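Local coordinates for glycoside transferase (Listeria monocytogenes, PDB 6R2M), which is a glycoside hydrolase, extracellular and probably active on the exopolysaccharide of Listeria, although a transferase activity has also been proposed, at residues Glu258-Ala263 with Glu289-Ser294; Ile53-Glu58 with His300-Ile305. All blocks are in the same frame, centred on the assembly; numbering follows the deposited sequence.

Contact 1: residues Glu258-Ala263 with Glu289-Ser294; sequences ENESTA and EKMDTS
Glu260 and Lys290 bridge the two ends of a helical hairpin: 258-263 leads into helix 262-274, with Ser261 at its N-cap position, while 289-294 leaves the end of helix 278-290. The acidic and basic chains cross at about a right angle, and the salt bridge of 3.0 Å from Lys290 NZ to Glu260 OE2 uses the syn lone pair of that oxygen. The extended Glu260 chain carries its carboxylate out to the ammonium, whereas the lysine comes to it with a bend at chi3 (66°). Tyr265 OH also bonds to OE2, so a second partner helps fix the carboxylate. Met291, folded at chi2 and chi3, packs beside the Glu260 chain, its SD 4.0 Å from Glu260 CB. Its chain runs in the opposite sense to that of Thr262, and Met291 CB is 3.3 Å from Thr262 OG1. The methyl of Thr262 is anti to the backbone N and meets Thr293, CG2 to CG2, at 3.7 Å. Farther along 289-294, Asp292 OD1 takes Ser294 N in an Asx turn, from 43° out of the carboxylate plane, and Ser294 OG on its syn side. A water joins the two segments: it lies 2.7 Å from Thr262 OG1 and donates to Asp292 O at 3.0 Å.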
# COMPACT_ATOMS: atom_id res chain seq x y z
N GLU A 258 5.16 15.28 17.92
CA GLU A 258 4.55 14.12 18.57
C GLU A 258 3.36 13.58 17.80
O GLU A 258 2.64 12.72 18.32
CB GLU A 258 4.19 14.45 20.02
CG GLU A 258 5.46 14.75 20.82
CD GLU A 258 5.30 14.62 22.33
OE1 GLU A 258 4.22 14.19 22.79
OE2 GLU A 258 6.26 14.94 23.06
N ASN A 259 3.17 14.00 16.55
CA ASN A 259 2.08 13.45 15.75
C ASN A 259 2.25 11.95 15.53
O ASN A 259 3.35 11.46 15.25
CB ASN A 259 2.00 14.17 14.39
CG ASN A 259 1.45 15.57 14.51
OD1 ASN A 259 1.25 16.08 15.62
ND2 ASN A 259 1.23 16.22 13.37
N GLU A 260 1.16 11.22 15.67
CA GLU A 260 1.13 9.80 15.33
C GLU A 260 0.41 9.61 14.00
O GLU A 260 -0.28 10.51 13.52
CB GLU A 260 0.43 9.01 16.44
CG GLU A 260 1.26 8.89 17.72
CD GLU A 260 0.42 8.50 18.93
OE1 GLU A 260 -0.19 9.40 19.54
OE2 GLU A 260 0.34 7.28 19.26
N SER A 261 0.61 8.44 13.40
CA SER A 261 0.04 8.12 12.09
C SER A 261 -0.80 6.86 12.19
O SER A 261 -0.32 5.83 12.66
CB SER A 261 1.12 7.93 11.04
OG SER A 261 0.63 7.15 9.95
N THR A 262 -2.05 6.95 11.74
CA THR A 262 -2.90 5.76 11.68
C THR A 262 -2.28 4.68 10.81
O THR A 262 -2.20 3.51 11.21
CB THR A 262 -4.28 6.15 11.17
OG1 THR A 262 -4.89 7.04 12.10
CG2 THR A 262 -5.16 4.92 11.02
N ALA A 263 -1.81 5.05 9.61
CA ALA A 263 -1.23 4.05 8.72
C ALA A 263 0.00 3.39 9.34
O ALA A 263 0.20 2.18 9.18
CB ALA A 263 -0.89 4.68 7.37
N GLU A 289 -6.50 1.23 17.18
CA GLU A 289 -7.89 1.48 17.58
C GLU A 289 -8.05 2.86 18.21
O GLU A 289 -9.10 3.50 18.04
CB GLU A 289 -8.35 0.36 18.53
CG GLU A 289 -8.49 -0.98 17.79
CD GLU A 289 -8.53 -2.19 18.70
OE1 GLU A 289 -8.02 -2.11 19.84
OE2 GLU A 289 -9.08 -3.22 18.26
N LYS A 290 -7.02 3.35 18.90
CA LYS A 290 -7.09 4.65 19.55
C LYS A 290 -7.16 5.78 18.53
O LYS A 290 -7.84 6.79 18.75
CB LYS A 290 -5.89 4.81 20.48
CG LYS A 290 -5.67 6.21 21.00
CD LYS A 290 -4.35 6.41 21.74
CE LYS A 290 -3.17 6.25 20.83
NZ LYS A 290 -1.87 6.86 21.27
N MET A 291 -6.46 5.65 17.40
CA MET A 291 -6.48 6.70 16.40
C MET A 291 -7.89 6.94 15.89
O MET A 291 -8.67 6.01 15.69
CB MET A 291 -5.56 6.33 15.23
CG MET A 291 -4.13 6.01 15.68
SD MET A 291 -3.22 7.41 16.36
CE MET A 291 -3.67 7.44 18.04
N ASP A 292 -8.21 8.21 15.66
CA ASP A 292 -9.54 8.63 15.24
C ASP A 292 -9.53 8.82 13.72
O ASP A 292 -8.88 9.74 13.21
CB ASP A 292 -9.95 9.90 15.97
CG ASP A 292 -11.35 10.36 15.60
OD1 ASP A 292 -12.08 9.62 14.90
OD2 ASP A 292 -11.73 11.47 16.05
N THR A 293 -10.24 7.95 13.01
CA THR A 293 -10.35 8.07 11.56
C THR A 293 -11.74 8.54 11.13
O THR A 293 -12.12 8.34 9.97
CB THR A 293 -10.03 6.74 10.87
OG1 THR A 293 -10.88 5.70 11.38
CG2 THR A 293 -8.56 6.34 11.08
N SER A 294 -12.52 9.15 12.03
CA SER A 294 -13.94 9.37 11.77
C SER A 294 -14.26 10.72 11.13
O SER A 294 -15.42 10.93 10.73
CB SER A 294 -14.75 9.23 13.07
OG SER A 294 -14.42 10.24 14.00
O HOH W 1 -6.39 9.18 11.60

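Contact 2: residues Ile53-Glu58 with His300-Ile305; sequences IGLYME and HFFDYI
Leu55 is the first residue of helix 53-58 to meet helix 301-305, in a purely apolar contact between two nearly parallel helices; the short axes come within 10.2 Å and diverge by 10°. Its CB bond points toward the partner, and CG, anti to the carbonyl carbon (chi1 -77°), places CD1 against both Phe302 and Ile305. CD1 lies 3.5 Å from Phe302 CD1, at an oblique angle to the ring, while Leu55 CB is 3.6 Å from Ile305 CG2. The same CG2 also reaches the leucine methyl, so the isoleucine branch packs along both CB and CD1.

Tyr56 continues the contact from the neighbouring position. Its CB sits near the plane of the Phe301 ring, at the edge, with Phe301 CZ 4.2 Å away. The Tyr56 ring receives Ile305 more loosely, CD1 to CD1 at 4.4 Å. Ile305 CB lies 3.7 Å above the plane of the Phe301 ring, offset toward its rim, so the ring touches its own helix as well as Tyr56. The start of the second helix is fixed by His300, the N-cap, whose ND1 accepts from Phe302 N at 2.9 Å and 162°, almost in the imidazole plane.

Parallel neighbouring helices of this kind fit the inner ring of an (alpha/alpha)6 barrel, which the hydrolase probably adopts. Around the pair, helix 66-79 touches Tyr56, helix 100-116 meets Leu55 through Arg105, and helix 21-29 packs on Tyr56 and Phe301 through Val26.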
# COMPACT_ATOMS: atom_id res chain seq x y z
N ILE A 53 -8.42 3.63 -4.89
CA ILE A 53 -9.31 2.63 -5.46
C ILE A 53 -8.73 1.23 -5.25
O ILE A 53 -9.47 0.29 -4.96
CB ILE A 53 -9.63 2.93 -6.95
CG1 ILE A 53 -10.74 2.01 -7.47
CG2 ILE A 53 -8.39 2.80 -7.84
CD1 ILE A 53 -11.26 2.40 -8.86
N GLY A 54 -7.40 1.09 -5.33
CA GLY A 54 -6.80 -0.22 -5.09
C GLY A 54 -6.99 -0.69 -3.65
O GLY A 54 -7.22 -1.87 -3.40
N LEU A 55 -6.86 0.23 -2.69
CA LEU A 55 -7.08 -0.14 -1.29
C LEU A 55 -8.54 -0.51 -1.04
O LEU A 55 -8.83 -1.46 -0.31
CB LEU A 55 -6.64 1.00 -0.37
CG LEU A 55 -5.14 1.13 -0.18
CD1 LEU A 55 -4.83 2.53 0.31
CD2 LEU A 55 -4.62 0.07 0.79
N TYR A 56 -9.45 0.23 -1.66
CA TYR A 56 -10.86 -0.11 -1.54
C TYR A 56 -11.14 -1.48 -2.15
O TYR A 56 -11.86 -2.29 -1.56
CB TYR A 56 -11.70 0.98 -2.18
CG TYR A 56 -13.17 0.95 -1.84
CD1 TYR A 56 -13.64 0.50 -0.61
CD2 TYR A 56 -14.09 1.38 -2.77
CE1 TYR A 56 -15.00 0.49 -0.33
CE2 TYR A 56 -15.46 1.36 -2.51
CZ TYR A 56 -15.89 0.92 -1.28
OH TYR A 56 -17.25 0.92 -1.03
N MET A 57 -10.55 -1.76 -3.32
CA MET A 57 -10.68 -3.09 -3.91
C MET A 57 -10.17 -4.17 -2.98
O MET A 57 -10.80 -5.23 -2.84
CB MET A 57 -9.94 -3.14 -5.24
CG MET A 57 -10.66 -2.38 -6.33
SD MET A 57 -9.70 -2.14 -7.86
CE MET A 57 -9.42 -3.85 -8.35
N GLU A 58 -9.01 -3.93 -2.36
CA GLU A 58 -8.46 -4.89 -1.40
C GLU A 58 -9.44 -5.15 -0.26
O GLU A 58 -9.71 -6.31 0.10
CB GLU A 58 -7.12 -4.35 -0.89
CG GLU A 58 -6.41 -5.25 0.07
CD GLU A 58 -5.03 -4.71 0.44
OE1 GLU A 58 -4.45 -3.94 -0.35
OE2 GLU A 58 -4.52 -5.08 1.52
N HIS A 300 -7.15 11.34 5.72
CA HIS A 300 -6.85 10.85 4.38
C HIS A 300 -7.43 9.46 4.21
O HIS A 300 -7.38 8.63 5.13
CB HIS A 300 -5.35 10.83 4.19
CG HIS A 300 -4.90 10.70 2.77
ND1 HIS A 300 -5.11 9.57 2.02
CD2 HIS A 300 -4.21 11.56 1.98
CE1 HIS A 300 -4.59 9.74 0.81
NE2 HIS A 300 -4.04 10.94 0.77
N PHE A 301 -8.01 9.20 3.04
CA PHE A 301 -8.54 7.87 2.77
C PHE A 301 -7.52 6.78 3.08
O PHE A 301 -7.87 5.70 3.57
CB PHE A 301 -9.00 7.78 1.31
CG PHE A 301 -9.74 6.53 1.01
CD1 PHE A 301 -11.06 6.38 1.42
CD2 PHE A 301 -9.12 5.47 0.35
CE1 PHE A 301 -11.75 5.19 1.15
CE2 PHE A 301 -9.78 4.31 0.07
CZ PHE A 301 -11.11 4.16 0.47
N PHE A 302 -6.24 7.04 2.78
CA PHE A 302 -5.19 6.05 3.06
C PHE A 302 -5.20 5.62 4.52
O PHE A 302 -5.08 4.43 4.82
CB PHE A 302 -3.82 6.63 2.71
CG PHE A 302 -2.69 5.62 2.71
CD1 PHE A 302 -2.47 4.79 1.61
CD2 PHE A 302 -1.79 5.56 3.77
CE1 PHE A 302 -1.38 3.90 1.59
CE2 PHE A 302 -0.72 4.68 3.75
CZ PHE A 302 -0.51 3.85 2.67
N ASP A 303 -5.36 6.58 5.44
CA ASP A 303 -5.41 6.24 6.86
C ASP A 303 -6.72 5.53 7.20
O ASP A 303 -6.72 4.50 7.89
CB ASP A 303 -5.26 7.50 7.71
CG ASP A 303 -3.86 8.05 7.71
OD1 ASP A 303 -2.91 7.27 7.87
OD2 ASP A 303 -3.71 9.28 7.54
N TYR A 304 -7.84 6.06 6.71
CA TYR A 304 -9.13 5.47 7.00
C TYR A 304 -9.17 4.01 6.56
O TYR A 304 -9.52 3.12 7.34
CB TYR A 304 -10.24 6.27 6.31
CG TYR A 304 -11.57 5.57 6.36
CD1 TYR A 304 -12.37 5.66 7.50
CD2 TYR A 304 -12.02 4.79 5.31
CE1 TYR A 304 -13.58 4.99 7.57
CE2 TYR A 304 -13.23 4.13 5.37
CZ TYR A 304 -14.00 4.24 6.50
OH TYR A 304 -15.21 3.56 6.52
N ILE A 305 -8.77 3.75 5.32
CA ILE A 305 -9.02 2.42 4.77
C ILE A 305 -7.99 1.41 5.24
O ILE A 305 -8.30 0.23 5.37
CB ILE A 305 -9.10 2.48 3.23
CG1 ILE A 305 -9.76 1.21 2.68
CG2 ILE A 305 -7.72 2.72 2.58
CD1 ILE A 305 -11.26 1.12 2.98

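The centres of the two contacts are about 15 Å apart, and contact 1 is nested in sequence within the long loop that contact 2 closes. The centre of contact 1, which is partly buried, is about 17 Å from that of the chain; the centre of contact 2, which is buried, is about 9 Å from it. Helix 301-312 joins them: it follows helix 278-290 directly, and Asp303 OD1 lies 3.0 Å from Ala263 N, a probable hydrogen bond to the start of helix 262-274. Ala263 CB also packs 3.6 Å from Phe302 CE2. The contact of late helix 301-312 with early helix 50-62 is consistent with closure of a helical barrel.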